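Local coordinates for protein yesU (Bacillus subtilis, PDB 1OQ1) that is of unknown function but adopts a galectin-like, concanavalin-type fold of antiparallel beta-sheets, which hints at a possible carbohydrate-binding role, at residues 119-133 and 144-156. Numbering follows the deposited sequence.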
ATOM      1  N   TYR A 119       2.077   7.405   0.081  1.00  5.25           N
ATOM      2  CA  TYR A 119       1.295   8.508  -0.460  1.00  5.45           C
ATOM      3  C   TYR A 119       0.710   9.276   0.724  1.00  5.01           C
ATOM      4  O   TYR A 119       0.623   8.748   1.830  1.00  5.82           O
ATOM      5  CB  TYR A 119       0.208   7.985  -1.405  1.00  5.23           C
ATOM      6  CG  TYR A 119      -0.770   7.014  -0.789  1.00  5.77           C
ATOM      7  CD1 TYR A 119      -1.993   7.456  -0.284  1.00  5.56           C
ATOM      8  CD2 TYR A 119      -0.496   5.646  -0.757  1.00  6.54           C
ATOM      9  CE1 TYR A 119      -2.924   6.564   0.231  1.00  6.73           C
ATOM     10  CE2 TYR A 119      -1.421   4.742  -0.244  1.00  7.45           C
ATOM     11  CZ  TYR A 119      -2.634   5.206   0.245  1.00  6.72           C
ATOM     12  OH  TYR A 119      -3.559   4.310   0.723  1.00  7.46           O
ATOM     13  N   PHE A 120       0.305  10.516   0.490  1.00  4.61           N
ATOM     14  CA  PHE A 120      -0.164  11.375   1.576  1.00  5.93           C
ATOM     15  C   PHE A 120       0.927  11.330   2.649  1.00  6.63           C
ATOM     16  O   PHE A 120       0.681  10.982   3.807  1.00  6.60           O
ATOM     17  CB  PHE A 120      -1.489  10.900   2.178  1.00  5.97           C
ATOM     18  CG  PHE A 120      -2.161  11.948   3.036  1.00  5.72           C
ATOM     19  CD1 PHE A 120      -2.870  12.994   2.449  1.00  5.49           C
ATOM     20  CD2 PHE A 120      -2.027  11.929   4.420  1.00  5.35           C
ATOM     21  CE1 PHE A 120      -3.436  14.009   3.227  1.00  6.80           C
ATOM     22  CE2 PHE A 120      -2.587  12.941   5.211  1.00  6.48           C
ATOM     23  CZ  PHE A 120      -3.292  13.984   4.612  1.00  7.28           C
ATOM     24  N   ARG A 121       2.149  11.660   2.243  1.00  7.10           N
ATOM     25  CA  ARG A 121       3.282  11.662   3.160  1.00  6.14           C
ATOM     26  C   ARG A 121       3.250  13.008   3.866  1.00  5.91           C
ATOM     27  O   ARG A 121       3.839  13.977   3.387  1.00  5.33           O
ATOM     28  CB  ARG A 121       4.585  11.503   2.375  1.00  7.89           C
ATOM     29  CG  ARG A 121       4.578  10.313   1.429  1.00  7.03           C
ATOM     30  CD  ARG A 121       5.865  10.227   0.621  1.00  8.61           C
ATOM     31  NE  ARG A 121       7.029   9.968   1.463  1.00 12.77           N
ATOM     32  CZ  ARG A 121       7.991  10.848   1.722  1.00 12.74           C
ATOM     33  NH1 ARG A 121       7.950  12.073   1.207  1.00 11.93           N
ATOM     34  NH2 ARG A 121       9.007  10.495   2.497  1.00 14.66           N
ATOM     35  N   ARG A 122       2.551  13.063   4.998  1.00  6.08           N
ATOM     36  CA  ARG A 122       2.402  14.311   5.738  1.00  6.27           C
ATOM     37  C   ARG A 122       2.676  14.164   7.239  1.00  7.26           C
ATOM     38  O   ARG A 122       2.090  14.879   8.048  1.00  7.60           O
ATOM     39  CB  ARG A 122       0.975  14.849   5.544  1.00  7.39           C
ATOM     40  CG  ARG A 122       0.427  14.728   4.118  1.00  7.83           C
ATOM     41  CD  ARG A 122       1.165  15.623   3.122  1.00  8.05           C
ATOM     42  NE  ARG A 122       0.839  15.245   1.746  1.00  7.12           N
ATOM     43  CZ  ARG A 122      -0.266  15.606   1.102  1.00  8.95           C
ATOM     44  NH1 ARG A 122      -1.171  16.376   1.696  1.00  7.10           N
ATOM     45  NH2 ARG A 122      -0.482  15.168  -0.134  1.00  8.14           N
ATOM     46  N   LYS A 123       3.563  13.248   7.607  1.00  8.01           N
ATOM     47  CA  LYS A 123       3.889  13.022   9.012  1.00  8.19           C
ATOM     48  C   LYS A 123       4.855  14.072   9.563  1.00  8.98           C
ATOM     49  O   LYS A 123       4.660  14.577  10.669  1.00 11.02           O
ATOM     50  CB  LYS A 123       4.492  11.621   9.188  1.00  8.29           C
ATOM     51  CG  LYS A 123       5.120  11.343  10.555  1.00  7.48           C
ATOM     52  CD  LYS A 123       4.097  11.375  11.688  1.00  8.51           C
ATOM     53  CE  LYS A 123       4.772  11.077  13.023  1.00 10.79           C
ATOM     54  NZ  LYS A 123       3.807  11.027  14.156  1.00 10.32           N
ATOM     55  N   TYR A 124       5.886  14.400   8.787  1.00  9.08           N
ATOM     56  CA  TYR A 124       6.896  15.370   9.215  1.00 10.48           C
ATOM     57  C   TYR A 124       6.884  16.655   8.390  1.00 10.86           C
ATOM     58  O   TYR A 124       6.433  16.664   7.246  1.00  9.52           O
ATOM     59  CB  TYR A 124       8.282  14.725   9.147  1.00  9.34           C
ATOM     60  CG  TYR A 124       8.415  13.478   9.995  1.00 10.56           C
ATOM     61  CD1 TYR A 124       8.381  13.552  11.389  1.00 11.28           C
ATOM     62  CD2 TYR A 124       8.561  12.220   9.403  1.00 11.69           C
ATOM     63  CE1 TYR A 124       8.490  12.401  12.178  1.00 13.05           C
ATOM     64  CE2 TYR A 124       8.670  11.065  10.182  1.00 11.63           C
ATOM     65  CZ  TYR A 124       8.633  11.164  11.566  1.00 13.07           C
ATOM     66  OH  TYR A 124       8.748  10.025  12.332  1.00 12.86           O
ATOM     67  N   ALA A 125       7.398  17.735   8.972  1.00 11.20           N
ATOM     68  CA  ALA A 125       7.442  19.027   8.293  1.00 10.62           C
ATOM     69  C   ALA A 125       8.122  18.943   6.932  1.00  9.69           C
ATOM     70  O   ALA A 125       7.634  19.506   5.950  1.00 10.53           O
ATOM     71  CB  ALA A 125       8.156  20.051   9.166  1.00 12.38           C
ATOM     72  N   GLU A 126       9.254  18.250   6.869  1.00 10.93           N
ATOM     73  CA  GLU A 126       9.973  18.119   5.608  1.00 13.34           C
ATOM     74  C   GLU A 126       9.101  17.481   4.534  1.00 10.88           C
ATOM     75  O   GLU A 126       9.179  17.846   3.362  1.00 10.04           O
ATOM     76  CB  GLU A 126      11.238  17.281   5.788  1.00 18.49           C
ATOM     77  CG  GLU A 126      12.392  18.029   6.416  1.00 28.87           C
ATOM     78  CD  GLU A 126      13.666  17.207   6.437  1.00 34.41           C
ATOM     79  OE1 GLU A 126      13.724  16.215   7.190  1.00 39.57           O
ATOM     80  OE2 GLU A 126      14.607  17.550   5.692  1.00 40.21           O
ATOM     81  N   GLU A 127       8.272  16.524   4.939  1.00 10.53           N
ATOM     82  CA  GLU A 127       7.405  15.839   3.994  1.00  8.45           C
ATOM     83  C   GLU A 127       6.271  16.760   3.559  1.00  8.18           C
ATOM     84  O   GLU A 127       5.934  16.830   2.380  1.00  7.89           O
ATOM     85  CB  GLU A 127       6.840  14.564   4.620  1.00  9.14           C
ATOM     86  CG  GLU A 127       7.914  13.613   5.122  1.00 10.16           C
ATOM     87  CD  GLU A 127       7.344  12.392   5.803  1.00 12.53           C
ATOM     88  OE1 GLU A 127       6.236  12.493   6.370  1.00 12.74           O
ATOM     89  OE2 GLU A 127       8.010  11.330   5.792  1.00 13.93           O
ATOM     90  N   ARG A 128       5.692  17.480   4.510  1.00  7.34           N
ATOM     91  CA  ARG A 128       4.602  18.387   4.176  1.00  8.17           C
ATOM     92  C   ARG A 128       5.064  19.564   3.315  1.00  8.75           C
ATOM     93  O   ARG A 128       4.267  20.156   2.592  1.00  9.02           O
ATOM     94  CB  ARG A 128       3.929  18.903   5.452  1.00  8.41           C
ATOM     95  CG  ARG A 128       3.212  17.818   6.245  1.00  9.75           C
ATOM     96  CD  ARG A 128       2.317  18.417   7.320  1.00 11.82           C
ATOM     97  NE  ARG A 128       3.076  19.076   8.381  1.00 13.56           N
ATOM     98  CZ  ARG A 128       3.641  18.447   9.408  1.00 14.55           C
ATOM     99  NH1 ARG A 128       3.538  17.129   9.531  1.00 14.66           N
ATOM    100  NH2 ARG A 128       4.309  19.142  10.322  1.00 15.53           N
ATOM    101  N   ALA A 129       6.353  19.885   3.379  1.00  8.58           N
ATOM    102  CA  ALA A 129       6.913  21.003   2.616  1.00  8.22           C
ATOM    103  C   ALA A 129       7.083  20.732   1.118  1.00  8.90           C
ATOM    104  O   ALA A 129       7.221  21.661   0.322  1.00  7.48           O
ATOM    105  CB  ALA A 129       8.257  21.418   3.224  1.00  9.15           C
ATOM    106  N   PHE A 130       7.089  19.463   0.733  1.00  8.71           N
ATOM    107  CA  PHE A 130       7.238  19.101  -0.674  1.00  7.62           C
ATOM    108  C   PHE A 130       6.525  17.768  -0.786  1.00  7.59           C
ATOM    109  O   PHE A 130       7.071  16.722  -0.431  1.00  6.74           O
ATOM    110  CB  PHE A 130       8.713  18.955  -1.035  1.00  8.79           C
ATOM    111  CG  PHE A 130       8.966  18.933  -2.513  1.00  8.28           C
ATOM    112  CD1 PHE A 130       8.750  20.071  -3.282  1.00  8.62           C
ATOM    113  CD2 PHE A 130       9.413  17.775  -3.140  1.00  8.66           C
ATOM    114  CE1 PHE A 130       8.974  20.055  -4.651  1.00  7.30           C
ATOM    115  CE2 PHE A 130       9.640  17.756  -4.519  1.00  8.79           C
ATOM    116  CZ  PHE A 130       9.421  18.892  -5.270  1.00  8.28           C
ATOM    117  N   ARG A 131       5.302  17.816  -1.294  1.00  8.58           N
ATOM    118  CA  ARG A 131       4.459  16.637  -1.353  1.00  6.97           C
ATOM    119  C   ARG A 131       4.612  15.703  -2.525  1.00  5.54           C
ATOM    120  O   ARG A 131       4.294  16.036  -3.665  1.00  5.25           O
ATOM    121  CB  ARG A 131       3.020  17.096  -1.183  1.00  9.05           C
ATOM    122  CG  ARG A 131       2.918  17.904   0.096  1.00 12.59           C
ATOM    123  CD  ARG A 131       1.625  18.618   0.240  1.00 11.66           C
ATOM    124  NE  ARG A 131       1.646  19.504   1.402  1.00 11.92           N
ATOM    125  CZ  ARG A 131       0.585  20.183   1.814  1.00 10.34           C
ATOM    126  NH1 ARG A 131      -0.556  20.056   1.158  1.00 12.18           N
ATOM    127  NH2 ARG A 131       0.665  20.998   2.857  1.00 11.09           N
ATOM    128  N   THR A 132       5.093  14.509  -2.204  1.00  5.52           N
ATOM    129  CA  THR A 132       5.339  13.476  -3.194  1.00  5.43           C
ATOM    130  C   THR A 132       4.870  12.105  -2.717  1.00  6.36           C
ATOM    131  O   THR A 132       4.504  11.920  -1.551  1.00  6.30           O
ATOM    132  CB  THR A 132       6.846  13.363  -3.483  1.00  6.41           C
ATOM    133  OG1 THR A 132       7.518  12.870  -2.316  1.00  9.11           O
ATOM    134  CG2 THR A 132       7.422  14.725  -3.833  1.00  6.41           C
ATOM    135  N   CYS A 133       4.868  11.160  -3.651  1.00  4.89           N
ATOM    136  CA  CYS A 133       4.537   9.767  -3.382  1.00  5.12           C
ATOM    137  C   CYS A 133       5.846   9.074  -3.730  1.00  5.63           C
ATOM    138  O   CYS A 133       6.456   9.395  -4.750  1.00  7.14           O
ATOM    139  CB  CYS A 133       3.434   9.264  -4.312  1.00  5.41           C
ATOM    140  SG  CYS A 133       1.825  10.041  -4.067  1.00  7.79           S
ATOM    141  N   ALA A 144      13.077   3.628  -5.587  1.00  7.53           N
ATOM    142  CA  ALA A 144      12.922   3.278  -7.001  1.00  8.13           C
ATOM    143  C   ALA A 144      12.339   4.390  -7.870  1.00  8.51           C
ATOM    144  O   ALA A 144      12.761   4.582  -9.010  1.00  8.00           O
ATOM    145  CB  ALA A 144      12.059   2.021  -7.130  1.00  9.16           C
ATOM    146  N   ALA A 145      11.365   5.122  -7.342  1.00  7.79           N
ATOM    147  CA  ALA A 145      10.748   6.190  -8.115  1.00  7.64           C
ATOM    148  C   ALA A 145       9.960   7.116  -7.208  1.00  7.23           C
ATOM    149  O   ALA A 145       9.735   6.813  -6.038  1.00  7.09           O
ATOM    150  CB  ALA A 145       9.818   5.593  -9.179  1.00  7.19           C
HETATM  151  N   MSE A 146       9.555   8.257  -7.750  1.00  8.20           N
HETATM  152  CA  MSE A 146       8.754   9.196  -6.984  1.00  8.04           C
HETATM  153  C   MSE A 146       8.054  10.159  -7.929  1.00  6.95           C
HETATM  154  O   MSE A 146       8.429  10.292  -9.102  1.00  5.49           O
HETATM  155  CB  MSE A 146       9.594   9.955  -5.941  1.00 19.40           C
HETATM  156  CG  MSE A 146      10.555  11.010  -6.457  1.00 29.04           C
HETATM  157 SE   MSE A 146      11.280  12.062  -4.972  0.95 44.46          SE
HETATM  158  CE  MSE A 146      10.198  13.641  -5.162  1.00 47.60           C
ATOM    159  N   GLY A 147       6.995  10.774  -7.424  1.00  5.10           N
ATOM    160  CA  GLY A 147       6.234  11.727  -8.211  1.00  6.64           C
ATOM    161  C   GLY A 147       5.486  12.656  -7.277  1.00  5.92           C
ATOM    162  O   GLY A 147       5.305  12.339  -6.103  1.00  7.21           O
ATOM    163  N   ALA A 148       5.058  13.807  -7.783  1.00  5.26           N
ATOM    164  CA  ALA A 148       4.321  14.757  -6.956  1.00  5.05           C
ATOM    165  C   ALA A 148       2.986  14.146  -6.524  1.00  5.18           C
ATOM    166  O   ALA A 148       2.395  13.354  -7.257  1.00  6.09           O
ATOM    167  CB  ALA A 148       4.082  16.059  -7.733  1.00  5.45           C
ATOM    168  N   ASP A 149       2.515  14.528  -5.337  1.00  4.63           N
ATOM    169  CA  ASP A 149       1.259  14.019  -4.775  1.00  4.58           C
ATOM    170  C   ASP A 149       0.146  15.074  -4.869  1.00  5.61           C
ATOM    171  O   ASP A 149       0.215  16.109  -4.205  1.00  6.50           O
ATOM    172  CB  ASP A 149       1.494  13.639  -3.303  1.00  5.56           C
ATOM    173  CG  ASP A 149       0.287  12.982  -2.650  1.00  6.50           C
ATOM    174  OD1 ASP A 149      -0.769  12.847  -3.304  1.00  7.30           O
ATOM    175  OD2 ASP A 149       0.400  12.603  -1.464  1.00  6.82           O
ATOM    176  N   PRO A 150      -0.903  14.814  -5.674  1.00  5.96           N
ATOM    177  CA  PRO A 150      -2.023  15.749  -5.843  1.00  6.93           C
ATOM    178  C   PRO A 150      -3.018  15.775  -4.679  1.00  7.36           C
ATOM    179  O   PRO A 150      -3.888  16.641  -4.620  1.00  7.49           O
ATOM    180  CB  PRO A 150      -2.677  15.266  -7.131  1.00  7.24           C
ATOM    181  CG  PRO A 150      -2.533  13.779  -7.006  1.00  6.97           C
ATOM    182  CD  PRO A 150      -1.091  13.623  -6.527  1.00  6.27           C
ATOM    183  N   LEU A 151      -2.900  14.818  -3.767  1.00  6.10           N
ATOM    184  CA  LEU A 151      -3.807  14.762  -2.627  1.00  5.67           C
ATOM    185  C   LEU A 151      -3.664  16.012  -1.768  1.00  5.78           C
ATOM    186  O   LEU A 151      -2.555  16.411  -1.413  1.00  5.90           O
ATOM    187  CB  LEU A 151      -3.518  13.527  -1.780  1.00  5.38           C
ATOM    188  CG  LEU A 151      -3.848  12.170  -2.397  1.00  4.62           C
ATOM    189  CD1 LEU A 151      -3.284  11.074  -1.505  1.00  5.27           C
ATOM    190  CD2 LEU A 151      -5.358  12.014  -2.553  1.00  7.71           C
ATOM    191  N   PRO A 152      -4.789  16.645  -1.425  1.00  7.66           N
ATOM    192  CA  PRO A 152      -4.742  17.852  -0.602  1.00  7.63           C
ATOM    193  C   PRO A 152      -4.732  17.480   0.868  1.00  8.12           C
ATOM    194  O   PRO A 152      -4.741  16.299   1.216  1.00  8.88           O
ATOM    195  CB  PRO A 152      -6.033  18.559  -0.977  1.00  8.52           C
ATOM    196  CG  PRO A 152      -6.993  17.393  -1.073  1.00  9.27           C
ATOM    197  CD  PRO A 152      -6.172  16.360  -1.863  1.00  6.68           C
ATOM    198  N   SER A 153      -4.694  18.498   1.721  1.00  7.55           N
ATOM    199  CA  SER A 153      -4.772  18.288   3.158  1.00  7.83           C
ATOM    200  C   SER A 153      -6.261  18.000   3.367  1.00  6.54           C
ATOM    201  O   SER A 153      -7.085  18.327   2.505  1.00  7.54           O
ATOM    202  CB  SER A 153      -4.338  19.557   3.896  1.00  7.57           C
ATOM    203  OG  SER A 153      -4.691  20.714   3.161  1.00  8.74           O
ATOM    204  N   PRO A 154      -6.630  17.384   4.498  1.00  7.66           N
ATOM    205  CA  PRO A 154      -8.036  17.063   4.767  1.00  8.50           C
ATOM    206  C   PRO A 154      -9.032  18.206   4.634  1.00  7.75           C
ATOM    207  O   PRO A 154     -10.152  17.995   4.171  1.00  8.52           O
ATOM    208  CB  PRO A 154      -7.997  16.490   6.182  1.00  7.95           C
ATOM    209  CG  PRO A 154      -6.638  15.862   6.243  1.00  8.05           C
ATOM    210  CD  PRO A 154      -5.766  16.909   5.591  1.00  6.31           C
ATOM    211  N   ASP A 155      -8.631  19.410   5.031  1.00  8.66           N
ATOM    212  CA  ASP A 155      -9.529  20.560   4.957  1.00  8.97           C
ATOM    213  C   ASP A 155     -10.088  20.849   3.564  1.00  9.95           C
ATOM    214  O   ASP A 155     -11.232  21.290   3.434  1.00  9.66           O
ATOM    215  CB  ASP A 155      -8.846  21.817   5.531  1.00 10.84           C
ATOM    216  CG  ASP A 155      -7.531  22.157   4.841  1.00 14.12           C
ATOM    217  OD1 ASP A 155      -7.051  21.362   4.006  1.00 13.89           O
ATOM    218  OD2 ASP A 155      -6.967  23.231   5.150  1.00 14.99           O
ATOM    219  N   ASP A 156      -9.297  20.587   2.527  1.00  7.84           N
ATOM    220  CA  ASP A 156      -9.735  20.840   1.155  1.00  7.77           C
ATOM    221  C   ASP A 156     -10.105  19.586   0.367  1.00  7.65           C
ATOM    222  O   ASP A 156     -10.330  19.666  -0.838  1.00  6.88           O
ATOM    223  CB  ASP A 156      -8.649  21.576   0.363  1.00  9.68           C
ATOM    224  CG  ASP A 156      -8.361  22.963   0.895  1.00 12.61           C
ATOM    225  OD1 ASP A 156      -9.250  23.575   1.524  1.00 13.45           O
ATOM    226  OD2 ASP A 156      -7.235  23.451   0.658  1.00 14.83           O
TER
HETATM  227  O   HOH W   1       2.492  13.468  -0.069  1.00  8.00           O
HETATM  228  O   HOH W   2      -2.451  21.841   2.185  1.00 10.44           O
HETATM  229  O   HOH W   3      -1.126  18.624  -1.199  1.00 20.33           O
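The buried carboxylate of Asp149 and the guanidinium of Arg122 organise this contact, a worked example of an ion pair clamping a loop at the end of a beta hairpin. A chi1 of -175°, which sets CG beside the carbonyl carbon, directs Asp149 toward residues 119-133. Its OD2 accepts from Phe120 N at 2.9 Å, where strand 112-122 turns a corner, and a water lies 2.7 Å from OD2, where it accepts from Arg121 N and Arg122 NE and also lies near Thr132 O. Arg122 NH2 adds a salt bridge to OD2 at 3.0 Å, weak as a hydrogen bond, the two planes turned 62° apart. The straighter bond of NH2 goes to Leu151 O, at 2.7 Å. Asp149 OD1 accepts from Leu151 N, an Asx turn that engages the second carboxylate oxygen.

The Arg122 guanidinium is sandwiched, with Phe120 CD1 toward the rim of one face and Arg131 CD over the centre of the opposite one. The Phe120 ring turns its edge to Pro152 O and Pro154 CD, while Leu151 CD1 meets Tyr119 CD1 at 4.0 Å.

Backbone pairing is antiparallel: Cys133 and Gly147 exchange two hydrogen bonds, and Asp149 N donates to Arg131 O at 2.9 Å. Beside them Cys133 SG lies 3.6 Å from Asp149 CG.

The Arg122 salt bridge and the N-H groups of Phe120 and Leu151 probably keep Asp149 ionised despite its burial, tying the loop leaving edge strand 142-148 to the corner at Phe120.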